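Local coordinates for protein halotolerant alpha-type carbonic anhydrase (dCA II) (Dunaliella salina, PDB 1Y7W) that probably catalyses the reversible hydration of carbon dioxide to bicarbonate at a zinc ion, in the salt-rich surroundings of a halotolerant alga, at residues 72-77 with 112-117; 121-126 with 154-159; 132-137 with 254-259. All coordinates share one frame; numbering follows the deposited sequence.

Interaction 1: 72-77 with 112-117; sequences AVSLNG and LPTIEI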
loop_
_atom_site.group_PDB
_atom_site.type_symbol
_atom_site.label_atom_id
_atom_site.label_comp_id
_atom_site.label_asym_id
_atom_site.label_seq_id
_atom_site.Cartn_x
_atom_site.Cartn_y
_atom_site.Cartn_z
ATOM N N ALA A 72 13.923 7.115 10.527
ATOM C CA ALA A 72 12.637 6.526 10.877
ATOM C C ALA A 72 11.582 7.554 10.452
ATOM O O ALA A 72 11.892 8.741 10.341
ATOM C CB ALA A 72 12.510 6.378 12.403
ATOM N N VAL A 73 10.346 7.108 10.229
ATOM C CA VAL A 73 9.283 8.066 9.925
ATOM C C VAL A 73 8.715 8.556 11.258
ATOM O O VAL A 73 8.689 7.809 12.250
ATOM C CB VAL A 73 8.145 7.437 9.096
ATOM C CG1 VAL A 73 7.503 6.301 9.852
ATOM C CG2 VAL A 73 7.077 8.558 8.700
ATOM N N SER A 74 8.406 9.852 11.326
ATOM C CA SER A 74 7.703 10.391 12.494
ATOM C C SER A 74 6.236 10.327 11.975
ATOM O O SER A 74 5.842 11.128 11.120
ATOM C CB SER A 74 8.095 11.862 12.766
ATOM O OG SER A 74 9.382 11.909 13.385
ATOM N N LEU A 75 5.467 9.391 12.507
ATOM C CA LEU A 75 4.102 9.151 12.065
ATOM C C LEU A 75 3.168 10.336 12.308
ATOM O O LEU A 75 2.192 10.490 11.573
ATOM C CB LEU A 75 3.540 7.868 12.713
ATOM C CG LEU A 75 4.212 6.555 12.279
ATOM C CD1 LEU A 75 3.725 5.366 13.155
ATOM C CD2 LEU A 75 3.871 6.297 10.771
ATOM N N ASN A 76 3.481 11.152 13.328
ATOM C CA ASN A 76 2.695 12.328 13.651
ATOM C C ASN A 76 1.176 12.061 13.627
ATOM O O ASN A 76 0.739 11.120 14.324
ATOM C CB ASN A 76 3.151 13.442 12.732
ATOM C CG ASN A 76 4.571 13.905 13.088
ATOM O OD1 ASN A 76 4.989 13.736 14.232
ATOM N ND2 ASN A 76 5.277 14.487 12.161
ATOM N N GLY A 77 0.432 12.813 12.810
ATOM C CA GLY A 77 -1.017 12.679 12.754
ATOM C C GLY A 77 -1.530 11.304 12.393
ATOM O O GLY A 77 -2.673 11.006 12.737
ATOM N N LEU A 112 1.311 16.351 9.454
ATOM C CA LEU A 112 1.837 15.404 8.469
ATOM C C LEU A 112 3.040 14.611 9.001
ATOM O O LEU A 112 3.831 15.103 9.821
ATOM C CB LEU A 112 2.257 16.155 7.242
ATOM C CG LEU A 112 1.091 16.852 6.484
ATOM C CD1 LEU A 112 1.675 17.546 5.254
ATOM C CD2 LEU A 112 0.037 15.833 6.041
ATOM N N PRO A 113 3.178 13.360 8.556
ATOM C CA PRO A 113 4.322 12.569 9.025
ATOM C C PRO A 113 5.562 13.141 8.354
ATOM O O PRO A 113 5.457 13.771 7.299
ATOM C CB PRO A 113 3.990 11.134 8.512
ATOM C CG PRO A 113 3.098 11.383 7.311
ATOM C CD PRO A 113 2.219 12.538 7.788
ATOM N N THR A 114 6.740 12.940 8.956
ATOM C CA THR A 114 7.957 13.425 8.322
ATOM C C THR A 114 9.034 12.332 8.253
ATOM O O THR A 114 9.063 11.402 9.055
ATOM C CB THR A 114 8.613 14.630 9.094
ATOM O OG1 THR A 114 9.012 14.193 10.400
ATOM C CG2 THR A 114 7.604 15.776 9.269
ATOM N N ILE A 115 9.945 12.504 7.313
ATOM C CA ILE A 115 11.098 11.597 7.222
ATOM C C ILE A 115 12.277 12.468 6.825
ATOM O O ILE A 115 12.133 13.363 5.954
ATOM C CB ILE A 115 10.927 10.510 6.132
ATOM C CG1 ILE A 115 9.609 9.741 6.377
ATOM C CG2 ILE A 115 12.193 9.521 6.166
ATOM C CD1 ILE A 115 9.299 8.697 5.214
ATOM N N GLU A 116 13.430 12.226 7.450
ATOM C CA GLU A 116 14.606 12.985 7.090
ATOM C C GLU A 116 15.278 12.199 5.994
ATOM O O GLU A 116 15.673 11.036 6.195
ATOM C CB GLU A 116 15.566 13.157 8.262
ATOM C CG GLU A 116 16.738 14.038 7.854
ATOM C CD GLU A 116 17.888 14.021 8.853
ATOM O OE1 GLU A 116 18.486 12.978 8.998
ATOM O OE2 GLU A 116 18.200 15.044 9.466
ATOM N N ILE A 117 15.429 12.851 4.850
ATOM C CA ILE A 117 15.994 12.195 3.684
ATOM C C ILE A 117 17.116 13.001 3.097
ATOM O O ILE A 117 16.954 14.196 2.752
ATOM C CB ILE A 117 14.901 11.926 2.594
ATOM C CG1 ILE A 117 13.873 10.918 3.124
ATOM C CG2 ILE A 117 15.550 11.293 1.335
ATOM C CD1 ILE A 117 12.665 10.832 2.239
HETATM O O HOH W 1 7.932 15.467 12.584
#
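T114 and S74 meet in a single antiparallel bridge of the hydrogen-bonded kind: S74 N gives its hydrogen to T114 O at 2.8 Å, and T114 N answers to S74 O at 3.0 Å, less straight. T114 has OG1 tucked between its own N and carbonyl carbon (chi1 63°), a setting that brings the hydroxyl 3.4 Å from S74 CB. V73 works with CG2 on I115 CG1, 3.6 Å away, the two side chains slanting across each other, and the same methyl reaches P113 CB at 4.0 Å. The bridge lays the loop between strands 55-56 and 89-90 against strand 114-117, an outermost strand of the central sheet of this alpha-type carbonic anhydrase; H243 of strand 240-251 packs on both V73 and I115. P113 brings CB to 3.2 Å from S74 O. Next along, N76 sends ND2 to L112 O at 2.8 Å, the carbonyl oxygen lying close to the plane of the amide, while the same nitrogen donates to a water that also bonds T114 OG1 at 2.7 Å. A leucine in place of N76 would probably leave L112 O without this donor and break the water link to T114.

Interaction 2: 121-126 with 154-159; sequences TKSFVP and QEQDPA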
loop_
_atom_site.group_PDB
_atom_site.type_symbol
_atom_site.label_atom_id
_atom_site.label_comp_id
_atom_site.label_asym_id
_atom_site.label_seq_id
_atom_site.Cartn_x
_atom_site.Cartn_y
_atom_site.Cartn_z
ATOM N N THR A 121 14.643 17.204 6.440
ATOM C CA THR A 121 13.415 16.658 6.989
ATOM C C THR A 121 12.291 16.992 5.994
ATOM O O THR A 121 12.033 18.166 5.696
ATOM C CB THR A 121 13.141 17.262 8.376
ATOM O OG1 THR A 121 14.193 16.850 9.283
ATOM C CG2 THR A 121 11.778 16.823 8.917
ATOM N N LYS A 122 11.619 15.976 5.467
ATOM C CA LYS A 122 10.542 16.262 4.536
ATOM C C LYS A 122 9.199 15.843 5.097
ATOM O O LYS A 122 9.103 14.898 5.864
ATOM C CB LYS A 122 10.777 15.556 3.220
ATOM C CG LYS A 122 12.003 16.060 2.435
ATOM C CD LYS A 122 12.199 15.155 1.227
ATOM C CE LYS A 122 13.420 15.593 0.354
ATOM N NZ LYS A 122 13.043 16.194 -0.966
ATOM N N SER A 123 8.146 16.563 4.733
ATOM C CA SER A 123 6.779 16.201 5.195
ATOM C C SER A 123 6.138 15.343 4.095
ATOM O O SER A 123 6.402 15.575 2.904
ATOM C CB SER A 123 5.944 17.478 5.381
ATOM O OG SER A 123 6.341 18.123 6.571
ATOM N N PHE A 124 5.318 14.363 4.485
ATOM C CA PHE A 124 4.676 13.504 3.505
ATOM C C PHE A 124 3.157 13.595 3.555
ATOM O O PHE A 124 2.560 13.574 4.616
ATOM C CB PHE A 124 5.149 12.063 3.724
ATOM C CG PHE A 124 6.524 11.853 3.180
ATOM C CD1 PHE A 124 6.707 11.401 1.876
ATOM C CD2 PHE A 124 7.649 12.269 3.921
ATOM C CE1 PHE A 124 8.003 11.356 1.305
ATOM C CE2 PHE A 124 8.958 12.222 3.345
ATOM C CZ PHE A 124 9.110 11.763 2.050
ATOM N N VAL A 125 2.567 13.717 2.378
ATOM C CA VAL A 125 1.118 13.847 2.267
ATOM C C VAL A 125 0.468 12.530 1.764
ATOM O O VAL A 125 0.785 12.097 0.698
ATOM C CB VAL A 125 0.772 14.961 1.240
ATOM C CG1 VAL A 125 -0.729 15.144 1.141
ATOM C CG2 VAL A 125 1.527 16.313 1.673
ATOM N N PRO A 126 -0.395 11.903 2.554
ATOM C CA PRO A 126 -1.079 10.667 2.116
ATOM C C PRO A 126 -1.915 11.043 0.887
ATOM O O PRO A 126 -2.669 12.047 0.934
ATOM C CB PRO A 126 -1.980 10.317 3.298
ATOM C CG PRO A 126 -1.222 10.882 4.491
ATOM C CD PRO A 126 -0.708 12.228 3.953
ATOM N N GLN A 154 3.210 11.203 -0.641
ATOM C CA GLN A 154 4.113 11.905 -1.563
ATOM C C GLN A 154 4.747 13.076 -0.767
ATOM O O GLN A 154 4.075 13.726 0.039
ATOM C CB GLN A 154 3.266 12.467 -2.731
ATOM C CG GLN A 154 4.001 13.273 -3.794
ATOM C CD GLN A 154 3.037 13.616 -4.903
ATOM O OE1 GLN A 154 2.787 12.791 -5.767
ATOM N NE2 GLN A 154 2.387 14.778 -4.805
ATOM N N GLU A 155 6.018 13.331 -0.990
ATOM C CA GLU A 155 6.661 14.440 -0.269
ATOM C C GLU A 155 5.868 15.742 -0.601
ATOM O O GLU A 155 5.349 15.926 -1.722
ATOM C CB GLU A 155 8.114 14.560 -0.712
ATOM C CG GLU A 155 8.287 14.889 -2.146
ATOM C CD GLU A 155 9.745 15.276 -2.470
ATOM O OE1 GLU A 155 10.333 16.138 -1.757
ATOM O OE2 GLU A 155 10.289 14.719 -3.439
ATOM N N GLN A 156 5.776 16.643 0.371
ATOM C CA GLN A 156 5.027 17.882 0.165
ATOM C C GLN A 156 5.713 18.815 -0.856
ATOM O O GLN A 156 6.926 18.924 -0.903
ATOM C CB GLN A 156 4.875 18.560 1.513
ATOM C CG GLN A 156 4.029 19.809 1.514
ATOM C CD GLN A 156 3.599 20.164 2.917
ATOM O OE1 GLN A 156 4.410 20.218 3.852
ATOM N NE2 GLN A 156 2.313 20.384 3.081
ATOM N N ASP A 157 4.969 19.506 -1.693
ATOM C CA ASP A 157 5.699 20.377 -2.657
ATOM C C ASP A 157 6.995 19.791 -3.306
ATOM O O ASP A 157 8.111 20.306 -3.077
ATOM C CB ASP A 157 6.128 21.711 -2.005
ATOM C CG ASP A 157 5.041 22.333 -1.138
ATOM O OD1 ASP A 157 3.853 22.359 -1.561
ATOM O OD2 ASP A 157 5.390 22.809 -0.022
ATOM N N PRO A 158 6.890 18.705 -4.099
ATOM C CA PRO A 158 8.141 18.205 -4.700
ATOM C C PRO A 158 8.579 19.113 -5.870
ATOM O O PRO A 158 7.820 19.984 -6.289
ATOM C CB PRO A 158 7.744 16.834 -5.228
ATOM C CG PRO A 158 6.284 17.033 -5.594
ATOM C CD PRO A 158 5.751 17.833 -4.403
ATOM N N ALA A 159 9.781 18.907 -6.401
ATOM C CA ALA A 159 10.224 19.667 -7.576
ATOM C C ALA A 159 9.317 19.350 -8.773
ATOM O O ALA A 159 8.867 20.257 -9.462
ATOM C CB ALA A 159 11.613 19.318 -7.903
#
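E155 and F124 sit opposite each other in a non-hydrogen-bonded antiparallel pair, and the glutamate side chain can be walked outward from there. Its CA already lies over one face of the F124 ring, a CH-pi contact 4.1 Å from the centroid. CB continues along the ring, 3.8 Å from F124 CE1. CG is placed between the backbone N and the carbonyl carbon (chi1 63°), and from this start the extended chain carries the carboxylate toward K122. There OE1 receives K122 NZ at 2.8 Å in a salt bridge, met on the syn side but 28° out of the carboxylate plane. The other oxygen, OE2, is taken by the backbone N of Q165, so both are engaged and the group is held against turning.

These strands, 120-133 and 147-155, are antiparallel neighbours in the central sheet of the carbonic anhydrase fold, caught here at the end of 147-155. The next pair is V125 with Q154: V125 N to Q154 O is 2.8 Å and almost straight at 178°, and Q154 N returns to V125 O. Beyond the strand's end the chain still holds on, Q156 N donating to S123 O at 2.8 Å. The Q156 side chain then spreads over its neighbours, with CB 4.0 Å from V125 CG2 and OE1 3.5 Å from S123 CB.

Interaction 3: 132-137 with 254-259; sequences HHFLSE and EQMKLF. With ZN (zinc ion), chain D.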
loop_
_atom_site.group_PDB
_atom_site.type_symbol
_atom_site.label_atom_id
_atom_site.label_comp_id
_atom_site.label_asym_id
_atom_site.label_seq_id
_atom_site.Cartn_x
_atom_site.Cartn_y
_atom_site.Cartn_z
ATOM N N HIS A 132 -3.614 -5.238 -1.962
ATOM C CA HIS A 132 -3.097 -6.341 -2.806
ATOM C C HIS A 132 -3.793 -7.499 -2.075
ATOM O O HIS A 132 -3.533 -7.747 -0.890
ATOM C CB HIS A 132 -1.569 -6.375 -2.763
ATOM C CG HIS A 132 -0.964 -5.197 -3.467
ATOM N ND1 HIS A 132 -0.816 -5.156 -4.833
ATOM C CD2 HIS A 132 -0.621 -3.960 -3.015
ATOM C CE1 HIS A 132 -0.383 -3.956 -5.202
ATOM N NE2 HIS A 132 -0.262 -3.213 -4.117
ATOM N N HIS A 133 -4.732 -8.128 -2.800
ATOM C CA HIS A 133 -5.606 -9.140 -2.221
ATOM C C HIS A 133 -5.344 -10.591 -2.605
ATOM O O HIS A 133 -4.953 -10.894 -3.734
ATOM C CB HIS A 133 -7.108 -8.759 -2.462
ATOM C CG HIS A 133 -7.389 -7.986 -3.747
ATOM N ND1 HIS A 133 -7.433 -8.563 -4.997
ATOM C CD2 HIS A 133 -7.686 -6.673 -3.941
ATOM C CE1 HIS A 133 -7.749 -7.648 -5.901
ATOM N NE2 HIS A 133 -7.909 -6.489 -5.282
ATOM N N PHE A 134 -5.590 -11.455 -1.616
ATOM C CA PHE A 134 -5.399 -12.893 -1.652
ATOM C C PHE A 134 -3.960 -13.349 -1.450
ATOM O O PHE A 134 -3.724 -14.361 -0.786
ATOM C CB PHE A 134 -6.049 -13.482 -2.875
ATOM C CG PHE A 134 -7.553 -13.454 -2.757
ATOM C CD1 PHE A 134 -8.214 -14.337 -1.884
ATOM C CD2 PHE A 134 -8.299 -12.455 -3.378
ATOM C CE1 PHE A 134 -9.595 -14.187 -1.652
ATOM C CE2 PHE A 134 -9.647 -12.312 -3.148
ATOM C CZ PHE A 134 -10.297 -13.169 -2.292
ATOM N N LEU A 135 -2.987 -12.606 -1.986
ATOM C CA LEU A 135 -1.610 -12.917 -1.656
ATOM C C LEU A 135 -0.941 -11.552 -1.417
ATOM O O LEU A 135 -1.099 -10.684 -2.259
ATOM C CB LEU A 135 -0.871 -13.627 -2.812
ATOM C CG LEU A 135 -1.160 -15.146 -2.966
ATOM C CD1 LEU A 135 -0.299 -15.680 -4.117
ATOM C CD2 LEU A 135 -0.850 -15.864 -1.613
ATOM N N SER A 136 -0.216 -11.388 -0.329
ATOM C CA SER A 136 0.502 -10.158 -0.056
ATOM C C SER A 136 1.719 -10.004 -1.013
ATOM O O SER A 136 2.218 -11.009 -1.582
ATOM C CB SER A 136 1.005 -10.144 1.389
ATOM O OG SER A 136 1.862 -11.253 1.619
ATOM N N GLU A 137 2.164 -8.760 -1.221
ATOM C CA GLU A 137 3.363 -8.505 -2.043
ATOM C C GLU A 137 4.604 -8.789 -1.182
ATOM O O GLU A 137 5.464 -9.620 -1.533
ATOM C CB GLU A 137 3.330 -7.047 -2.535
ATOM C CG GLU A 137 2.141 -6.847 -3.461
ATOM C CD GLU A 137 2.372 -5.730 -4.485
ATOM O OE1 GLU A 137 2.699 -4.597 -4.068
ATOM O OE2 GLU A 137 2.224 -5.990 -5.681
ATOM N N GLU A 254 -14.701 -14.533 4.799
ATOM C CA GLU A 254 -15.930 -13.847 4.430
ATOM C C GLU A 254 -15.691 -12.406 4.042
ATOM O O GLU A 254 -16.424 -11.848 3.251
ATOM C CB GLU A 254 -16.957 -13.879 5.567
ATOM C CG GLU A 254 -17.527 -15.285 5.894
ATOM C CD GLU A 254 -16.482 -16.272 6.431
ATOM O OE1 GLU A 254 -15.536 -15.866 7.156
ATOM O OE2 GLU A 254 -16.622 -17.481 6.133
ATOM N N GLN A 255 -14.704 -11.774 4.644
ATOM C CA GLN A 255 -14.420 -10.384 4.276
ATOM C C GLN A 255 -13.636 -10.383 2.982
ATOM O O GLN A 255 -13.784 -9.460 2.179
ATOM C CB GLN A 255 -13.601 -9.698 5.380
ATOM C CG GLN A 255 -14.372 -9.567 6.667
ATOM C CD GLN A 255 -13.594 -8.882 7.774
ATOM O OE1 GLN A 255 -12.426 -9.163 7.984
ATOM N NE2 GLN A 255 -14.266 -7.999 8.516
ATOM N N MET A 256 -12.806 -11.414 2.759
ATOM C CA MET A 256 -12.027 -11.457 1.519
ATOM C C MET A 256 -12.915 -11.561 0.282
ATOM O O MET A 256 -12.516 -11.172 -0.834
ATOM C CB MET A 256 -11.029 -12.627 1.554
ATOM C CG MET A 256 -9.847 -12.390 2.490
ATOM S SD MET A 256 -8.940 -10.799 2.187
ATOM C CE MET A 256 -8.410 -11.085 0.476
ATOM N N LYS A 257 -14.133 -12.067 0.477
ATOM C CA LYS A 257 -15.056 -12.195 -0.642
ATOM C C LYS A 257 -15.361 -10.841 -1.277
ATOM O O LYS A 257 -15.604 -10.766 -2.482
ATOM C CB LYS A 257 -16.383 -12.855 -0.186
ATOM C CG LYS A 257 -17.490 -12.880 -1.284
ATOM C CD LYS A 257 -18.520 -14.027 -1.039
ATOM C CE LYS A 257 -19.711 -13.946 -2.031
ATOM N NZ LYS A 257 -20.399 -12.642 -1.882
ATOM N N LEU A 258 -15.319 -9.771 -0.483
ATOM C CA LEU A 258 -15.592 -8.433 -1.036
ATOM C C LEU A 258 -14.639 -8.156 -2.224
ATOM O O LEU A 258 -15.060 -7.631 -3.261
ATOM C CB LEU A 258 -15.372 -7.349 0.029
ATOM C CG LEU A 258 -15.311 -5.883 -0.487
ATOM C CD1 LEU A 258 -16.734 -5.433 -0.832
ATOM C CD2 LEU A 258 -14.760 -4.951 0.578
ATOM N N PHE A 259 -13.356 -8.493 -2.054
ATOM C CA PHE A 259 -12.372 -8.249 -3.107
ATOM C C PHE A 259 -12.646 -9.001 -4.395
ATOM O O PHE A 259 -12.457 -8.454 -5.499
ATOM C CB PHE A 259 -10.949 -8.512 -2.569
ATOM C CG PHE A 259 -10.571 -7.566 -1.460
ATOM C CD1 PHE A 259 -10.533 -7.976 -0.139
ATOM C CD2 PHE A 259 -10.304 -6.230 -1.757
ATOM C CE1 PHE A 259 -10.233 -7.086 0.877
ATOM C CE2 PHE A 259 -9.997 -5.322 -0.750
ATOM C CZ PHE A 259 -9.959 -5.757 0.578
HETATM ZN ZN ZN D . 0.497 -1.330 -3.731
HETATM O O HOH W 2 1.319 -1.126 -5.445
#
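F134 presents one ring face to M256, whose CE methyl stands 3.8 Å from the centroid and only 4° off the ring normal; H133 turns a face to F259, with CB of that phenylalanine above it, nearer the ring's border than its middle. The contact packs helix 253-266 against the end of strand 120-133, the strand that carries two of the zinc-binding histidines of the alpha-carbonic anhydrase fold. The imidazole of H133 and the ring of F259 are tilted only 24° from one another but displaced, with little of one lying over the other; the closest approach is H133 CD2 to F259 CD2, 3.4 Å. Both nitrogens of H133 are used, ND1 with V272 O and NE2 with the backbone N of G100, which would suit a neutral ring with its proton on ND1. These bonds fix the ring's rotation while F259 covers it.

H132, one residue back, points away from the helix and binds zinc through NE2 at 2.1 Å, alongside H130, H150 and a water. E137 OE1 lies 3.2 Å above the plane of the H132 imidazole and bonds T232 OG1, a glutamate-threonine pair of the kind found beside the metal in alpha-type enzymes.

On the helix side, M256 is folded back by bends at chi2 and chi3, which puts CE over the F134 face in a CH-pi contact; SD stands farther off above the same ring, a distant Met-aromatic contact. The far end of that ring meets the helix backbone, F134 CZ lying 3.3 Å from M256 O.

Along the chain, interaction 1 closes before interaction 2 opens, and the segments of 2 and 3 alternate. All three reach one mixed sheet. Interactions 1 and 2 have centres 10 Å apart and touch directly: strands 114-117 and 120-133 pair through I115 O with K122 N and P113 O with F124 N, probable hydrogen bonds, so a loop, an outermost strand and two further strands are joined side by side. Interaction 3 lies across the chain's centre, with its centre about 30 Å from that of interaction 2, yet both use strand 120-133. That strand thus runs from beside the outermost strand to the zinc site, where helix 253-266 packs against its end.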